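Local coordinates for protein MATE family efflux transporter (Vibrio cholerae, PDB 6IDP) that probably exports multiple drugs across the bacterial membrane, coupling their efflux to proton-dependent changes of conformation, at residues A[48-53]-A[131-136]; A[176-181]-A[190-195]. All coordinates share one frame; numbering follows the deposited sequence.

Contact 1. Residues A[48-53]-A[131-136]; sequences AAQGFT and DHYWLW
Tyr133 reaches from helix 124-156 to the end of helix 44-51, and its phenol lies against Thr53 and Gln50. CB points toward 48-53, and with CG anti to the backbone N (chi1 178°) the ring continues outward to Thr53 and Gln50. Along the near edge, CD2 lies 3.9 Å from Thr53 OG1 and CE2 3.5 Å from that same OG1, which sits close to the ring plane. Further out, CZ is 3.9 Å from Gln50 OE1, and at the tip OH comes within 3.0 Å of Gln50 OE1. The Gln50 chain bends at CG to bring its amide there, with the amide and ring planes 54° apart.

Thr53 OG1 is the polar hub. It donates to Ala49 O over 2.6 Å, a bond back to the preceding turn that fixes the rotation of the hydroxyl. With its proton spent there, OG1 can accept from the indole of Trp134: NE1 to OG1 is 3.4 Å and fairly straight at 157°, but weak. The methyl CG2 packs on the same pyrrole corner, 3.7 Å from Trp134 NE1, while Phe52 O approaches the indole edge near CZ2. Trp134 also rests on Tyr110 of helix 84-111, and the Tyr133 ring meets Trp137 one turn on. Thr53 N bonding to Gln50 O rounds off the turn. Two aromatic side chains of helix 124-156 thus pack against the break between short helix 44-51 and helix 54-80, within the first of the two MatE family regions of this MATE transporter.

Contact 2. Residues A[176-181]-A[190-195]; sequences ILDPIF and DGAAIA
Helices 161-184 and 189-213 form an antiparallel helical hairpin, and this contact lies just before and just after its short connecting loop. The two segments run at 147° to each other with axes 8.0 Å apart. Gly191 permits the tightest point: having no side chain, it lets Phe181 in until their CA atoms are 4.5 Å apart, and Phe181 CB lies 3.4 Å from Gly191 O. Phe181 CG lies anti to its carbonyl carbon (chi1 -80°), which turns the ring toward Ile194. There Ile194 CG2 sits over one face in a CH-pi contact, 4.0 Å from the ring centroid and 28° off its normal, the two side chains crossing at about a right angle. Outside the two segments, Phe185 meets Phe181 edge-to-face and Leu187 of the loop touches both Phe181 and Ile194.

These are probably the last two helices of the N-terminal lobe, as in other MATE transporters, and a turn farther from the loop their packing changes character. Ala195 CB fits between Leu177 CB, 3.9 Å away, and Asp178 OD1, 3.5 Å away, so one methyl serves an apolar and a polar neighbour. A water lies between the helices beside it, 3.1 Å from Asp178 OD1 and 2.8 Å from Ala192 O, and can donate to either; that carbonyl also accepts from Thr196 OG1. Pro179, which has no N-H to give, marks a kink in helix 161-184 directly after Asp178. On its other oxygen, OD2, Asp178 lies close to Asp35 OD1 of helix 5-39.

How the contacts relate
Both contacts lie toward the same end of the molecule, their centres about 22 and 24 Å from the centre of the chain and about 14 Å from each other. Contact 1 is buried; contact 2, only partly so, covers somewhat more surface. Contact 1 joins elements distant in sequence through aromatic edges and a hydroxyl, whereas contact 2 pairs successive helices through close backbones, small side chains, a phenylalanine ring and one water. They share no helix, but helices 124-156 and 189-213 meet between them: His132 ND1 lies 2.9 Å from Asp190 OD2, probably hydrogen-bonded, and Trp136 CE3 packs 3.4 Å from Ile194 CG1. Segment 131-136 thus touches both 48-53 and 190-195.

Contact 1. Residues A[48-53]-A[131-136]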
loop_
_atom_site.group_PDB
_atom_site.type_symbol
_atom_site.label_atom_id
_atom_site.label_comp_id
_atom_site.label_asym_id
_atom_site.label_seq_id
_atom_site.Cartn_x
_atom_site.Cartn_y
_atom_site.Cartn_z
ATOM N N ALA A 48 -5.857 10.182 -21.353
ATOM C CA ALA A 48 -6.335 11.288 -20.534
ATOM C C ALA A 48 -7.413 10.783 -19.587
ATOM O O ALA A 48 -7.365 11.041 -18.386
ATOM C CB ALA A 48 -6.867 12.420 -21.402
ATOM N N ALA A 49 -8.375 10.049 -20.142
ATOM C CA ALA A 49 -9.437 9.423 -19.362
ATOM C C ALA A 49 -8.865 8.557 -18.244
ATOM O O ALA A 49 -9.349 8.582 -17.113
ATOM C CB ALA A 49 -10.329 8.593 -20.267
ATOM N N GLN A 50 -7.829 7.793 -18.577
ATOM C CA GLN A 50 -7.134 6.946 -17.615
ATOM C C GLN A 50 -6.485 7.782 -16.516
ATOM O O GLN A 50 -6.536 7.424 -15.339
ATOM C CB GLN A 50 -6.077 6.097 -18.328
ATOM C CG GLN A 50 -5.105 5.372 -17.410
ATOM C CD GLN A 50 -5.655 4.058 -16.893
ATOM O OE1 GLN A 50 -6.854 3.921 -16.656
ATOM N NE2 GLN A 50 -4.775 3.077 -16.723
ATOM N N GLY A 51 -5.878 8.896 -16.914
ATOM C CA GLY A 51 -5.206 9.783 -15.983
ATOM C C GLY A 51 -6.137 10.413 -14.965
ATOM O O GLY A 51 -5.770 10.593 -13.804
ATOM N N PHE A 52 -7.347 10.749 -15.400
ATOM C CA PHE A 52 -8.349 11.321 -14.504
ATOM C C PHE A 52 -9.012 10.252 -13.637
ATOM O O PHE A 52 -9.849 10.564 -12.792
ATOM C CB PHE A 52 -9.417 12.077 -15.301
ATOM C CG PHE A 52 -8.959 13.407 -15.832
ATOM C CD1 PHE A 52 -9.027 14.545 -15.044
ATOM C CD2 PHE A 52 -8.474 13.524 -17.126
ATOM C CE1 PHE A 52 -8.609 15.771 -15.533
ATOM C CE2 PHE A 52 -8.056 14.745 -17.620
ATOM C CZ PHE A 52 -8.126 15.870 -16.824
ATOM N N THR A 53 -8.642 8.993 -13.851
ATOM C CA THR A 53 -9.203 7.890 -13.078
ATOM C C THR A 53 -8.271 7.520 -11.922
ATOM O O THR A 53 -8.687 6.902 -10.944
ATOM C CB THR A 53 -9.463 6.651 -13.968
ATOM O OG1 THR A 53 -10.081 7.062 -15.196
ATOM C CG2 THR A 53 -10.373 5.654 -13.262
ATOM N N ASP A 131 -18.131 8.164 -19.242
ATOM C CA ASP A 131 -19.517 7.709 -19.129
ATOM C C ASP A 131 -19.648 6.190 -19.199
ATOM O O ASP A 131 -20.498 5.602 -18.529
ATOM C CB ASP A 131 -20.385 8.346 -20.221
ATOM C CG ASP A 131 -21.104 9.594 -19.746
ATOM O OD1 ASP A 131 -21.309 9.737 -18.522
ATOM O OD2 ASP A 131 -21.471 10.428 -20.598
ATOM N N HIS A 132 -18.804 5.555 -20.005
ATOM C CA HIS A 132 -18.845 4.104 -20.124
ATOM C C HIS A 132 -17.637 3.430 -19.467
ATOM O O HIS A 132 -17.733 2.289 -19.012
ATOM C CB HIS A 132 -18.950 3.690 -21.596
ATOM C CG HIS A 132 -17.847 4.217 -22.458
ATOM N ND1 HIS A 132 -16.649 3.555 -22.620
ATOM C CD2 HIS A 132 -17.762 5.339 -23.212
ATOM C CE1 HIS A 132 -15.871 4.249 -23.434
ATOM N NE2 HIS A 132 -16.524 5.335 -23.807
ATOM N N TYR A 133 -16.508 4.131 -19.401
ATOM C CA TYR A 133 -15.305 3.538 -18.823
ATOM C C TYR A 133 -15.439 3.301 -17.320
ATOM O O TYR A 133 -15.024 2.258 -16.820
ATOM C CB TYR A 133 -14.073 4.407 -19.100
ATOM C CG TYR A 133 -12.810 3.860 -18.468
ATOM C CD1 TYR A 133 -12.416 2.546 -18.688
ATOM C CD2 TYR A 133 -12.014 4.655 -17.652
ATOM C CE1 TYR A 133 -11.268 2.037 -18.111
ATOM C CE2 TYR A 133 -10.860 4.152 -17.072
ATOM C CZ TYR A 133 -10.493 2.845 -17.307
ATOM O OH TYR A 133 -9.349 2.338 -16.736
ATOM N N TRP A 134 -16.024 4.258 -16.605
ATOM C CA TRP A 134 -16.143 4.140 -15.153
ATOM C C TRP A 134 -17.123 3.049 -14.739
ATOM O O TRP A 134 -17.026 2.515 -13.637
ATOM C CB TRP A 134 -16.557 5.475 -14.527
ATOM C CG TRP A 134 -15.405 6.409 -14.308
ATOM C CD1 TRP A 134 -14.183 6.354 -14.911
ATOM C CD2 TRP A 134 -15.360 7.528 -13.413
ATOM N NE1 TRP A 134 -13.384 7.374 -14.454
ATOM C CE2 TRP A 134 -14.083 8.110 -13.534
ATOM C CE3 TRP A 134 -16.278 8.099 -12.524
ATOM C CZ2 TRP A 134 -13.699 9.231 -12.802
ATOM C CZ3 TRP A 134 -15.894 9.213 -11.798
ATOM C CH2 TRP A 134 -14.616 9.767 -11.941
ATOM N N LEU A 135 -18.066 2.723 -15.616
ATOM C CA LEU A 135 -18.965 1.602 -15.367
ATOM C C LEU A 135 -18.159 0.322 -15.194
ATOM O O LEU A 135 -18.261 -0.360 -14.170
ATOM C CB LEU A 135 -19.976 1.449 -16.505
ATOM C CG LEU A 135 -21.052 2.533 -16.565
ATOM C CD1 LEU A 135 -21.950 2.345 -17.777
ATOM C CD2 LEU A 135 -21.867 2.530 -15.282
ATOM N N TRP A 136 -17.341 0.013 -16.194
ATOM C CA TRP A 136 -16.481 -1.161 -16.139
ATOM C C TRP A 136 -15.405 -1.022 -15.069
ATOM O O TRP A 136 -15.100 -1.981 -14.357
ATOM C CB TRP A 136 -15.828 -1.409 -17.499
ATOM C CG TRP A 136 -16.802 -1.722 -18.592
ATOM C CD1 TRP A 136 -17.235 -0.875 -19.571
ATOM C CD2 TRP A 136 -17.460 -2.973 -18.825
ATOM N NE1 TRP A 136 -18.123 -1.521 -20.396
ATOM C CE2 TRP A 136 -18.278 -2.811 -19.959
ATOM C CE3 TRP A 136 -17.439 -4.214 -18.181
ATOM C CZ2 TRP A 136 -19.066 -3.842 -20.464
ATOM C CZ3 TRP A 136 -18.221 -5.238 -18.686
ATOM C CH2 TRP A 136 -19.023 -5.045 -19.815
#

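Contact 2. Residues A[176-181]-A[190-195]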
loop_
_atom_site.group_PDB
_atom_site.type_symbol
_atom_site.label_atom_id
_atom_site.label_comp_id
_atom_site.label_asym_id
_atom_site.label_seq_id
_atom_site.Cartn_x
_atom_site.Cartn_y
_atom_site.Cartn_z
ATOM N N ILE A 176 -2.412 -11.772 -19.740
ATOM C CA ILE A 176 -2.839 -12.510 -20.926
ATOM C C ILE A 176 -4.137 -11.958 -21.517
ATOM O O ILE A 176 -4.261 -11.811 -22.733
ATOM C CB ILE A 176 -3.033 -14.010 -20.609
ATOM C CG1 ILE A 176 -1.713 -14.638 -20.158
ATOM C CG2 ILE A 176 -3.583 -14.748 -21.818
ATOM C CD1 ILE A 176 -1.834 -16.100 -19.776
ATOM N N LEU A 177 -5.101 -11.651 -20.655
ATOM C CA LEU A 177 -6.409 -11.182 -21.104
ATOM C C LEU A 177 -6.377 -9.740 -21.606
ATOM O O LEU A 177 -7.243 -9.327 -22.379
ATOM C CB LEU A 177 -7.435 -11.313 -19.976
ATOM C CG LEU A 177 -7.782 -12.743 -19.553
ATOM C CD1 LEU A 177 -8.705 -12.745 -18.344
ATOM C CD2 LEU A 177 -8.408 -13.504 -20.711
ATOM N N ASP A 178 -5.374 -8.985 -21.168
ATOM C CA ASP A 178 -5.277 -7.561 -21.483
ATOM C C ASP A 178 -5.289 -7.266 -22.992
ATOM O O ASP A 178 -6.171 -6.548 -23.459
ATOM C CB ASP A 178 -4.023 -6.957 -20.834
ATOM C CG ASP A 178 -4.348 -5.849 -19.849
ATOM O OD1 ASP A 178 -5.533 -5.706 -19.479
ATOM O OD2 ASP A 178 -3.417 -5.125 -19.439
ATOM N N PRO A 179 -4.334 -7.822 -23.768
ATOM C CA PRO A 179 -4.364 -7.417 -25.180
ATOM C C PRO A 179 -5.547 -7.999 -25.953
ATOM O O PRO A 179 -5.931 -7.450 -26.986
ATOM C CB PRO A 179 -3.042 -7.963 -25.723
ATOM C CG PRO A 179 -2.781 -9.165 -24.895
ATOM C CD PRO A 179 -3.283 -8.827 -23.514
ATOM N N ILE A 180 -6.115 -9.094 -25.455
ATOM C CA ILE A 180 -7.239 -9.744 -26.121
ATOM C C ILE A 180 -8.500 -8.882 -26.068
ATOM O O ILE A 180 -9.211 -8.744 -27.062
ATOM C CB ILE A 180 -7.537 -11.124 -25.495
ATOM C CG1 ILE A 180 -6.329 -12.049 -25.649
ATOM C CG2 ILE A 180 -8.771 -11.750 -26.131
ATOM C CD1 ILE A 180 -6.550 -13.441 -25.100
ATOM N N PHE A 181 -8.774 -8.297 -24.909
ATOM C CA PHE A 181 -9.958 -7.460 -24.756
ATOM C C PHE A 181 -9.727 -6.046 -25.279
ATOM O O PHE A 181 -10.618 -5.453 -25.885
ATOM C CB PHE A 181 -10.401 -7.417 -23.293
ATOM C CG PHE A 181 -11.183 -8.627 -22.865
ATOM C CD1 PHE A 181 -12.555 -8.675 -23.041
ATOM C CD2 PHE A 181 -10.546 -9.716 -22.294
ATOM C CE1 PHE A 181 -13.279 -9.788 -22.653
ATOM C CE2 PHE A 181 -11.264 -10.832 -21.904
ATOM C CZ PHE A 181 -12.632 -10.868 -22.085
ATOM N N ASP A 190 -12.063 0.184 -22.166
ATOM C CA ASP A 190 -12.971 -0.665 -21.402
ATOM C C ASP A 190 -12.402 -2.072 -21.261
ATOM O O ASP A 190 -12.606 -2.731 -20.243
ATOM C CB ASP A 190 -14.354 -0.718 -22.060
ATOM C CG ASP A 190 -15.076 0.615 -22.014
ATOM O OD1 ASP A 190 -14.618 1.517 -21.283
ATOM O OD2 ASP A 190 -16.109 0.758 -22.702
ATOM N N GLY A 191 -11.680 -2.519 -22.284
ATOM C CA GLY A 191 -11.104 -3.852 -22.301
ATOM C C GLY A 191 -10.149 -4.131 -21.156
ATOM O O GLY A 191 -10.098 -5.248 -20.642
ATOM N N ALA A 192 -9.390 -3.114 -20.754
ATOM C CA ALA A 192 -8.447 -3.251 -19.652
ATOM C C ALA A 192 -9.179 -3.514 -18.339
ATOM O O ALA A 192 -8.749 -4.340 -17.533
ATOM C CB ALA A 192 -7.583 -2.009 -19.535
ATOM N N ALA A 193 -10.284 -2.805 -18.134
ATOM C CA ALA A 193 -11.086 -2.962 -16.930
ATOM C C ALA A 193 -11.778 -4.322 -16.912
ATOM O O ALA A 193 -11.874 -4.967 -15.865
ATOM C CB ALA A 193 -12.108 -1.844 -16.827
ATOM N N ILE A 194 -12.260 -4.747 -18.077
ATOM C CA ILE A 194 -12.906 -6.047 -18.219
ATOM C C ILE A 194 -11.919 -7.179 -17.945
ATOM O O ILE A 194 -12.256 -8.162 -17.281
ATOM C CB ILE A 194 -13.514 -6.214 -19.622
ATOM C CG1 ILE A 194 -14.605 -5.168 -19.848
ATOM C CG2 ILE A 194 -14.070 -7.618 -19.811
ATOM C CD1 ILE A 194 -15.080 -5.076 -21.276
ATOM N N ALA A 195 -10.695 -7.033 -18.446
ATOM C CA ALA A 195 -9.642 -8.006 -18.182
ATOM C C ALA A 195 -9.350 -8.095 -16.684
ATOM O O ALA A 195 -9.065 -9.171 -16.158
ATOM C CB ALA A 195 -8.380 -7.648 -18.953
HETATM O O HOH W 1 -6.040 -4.160 -16.885
#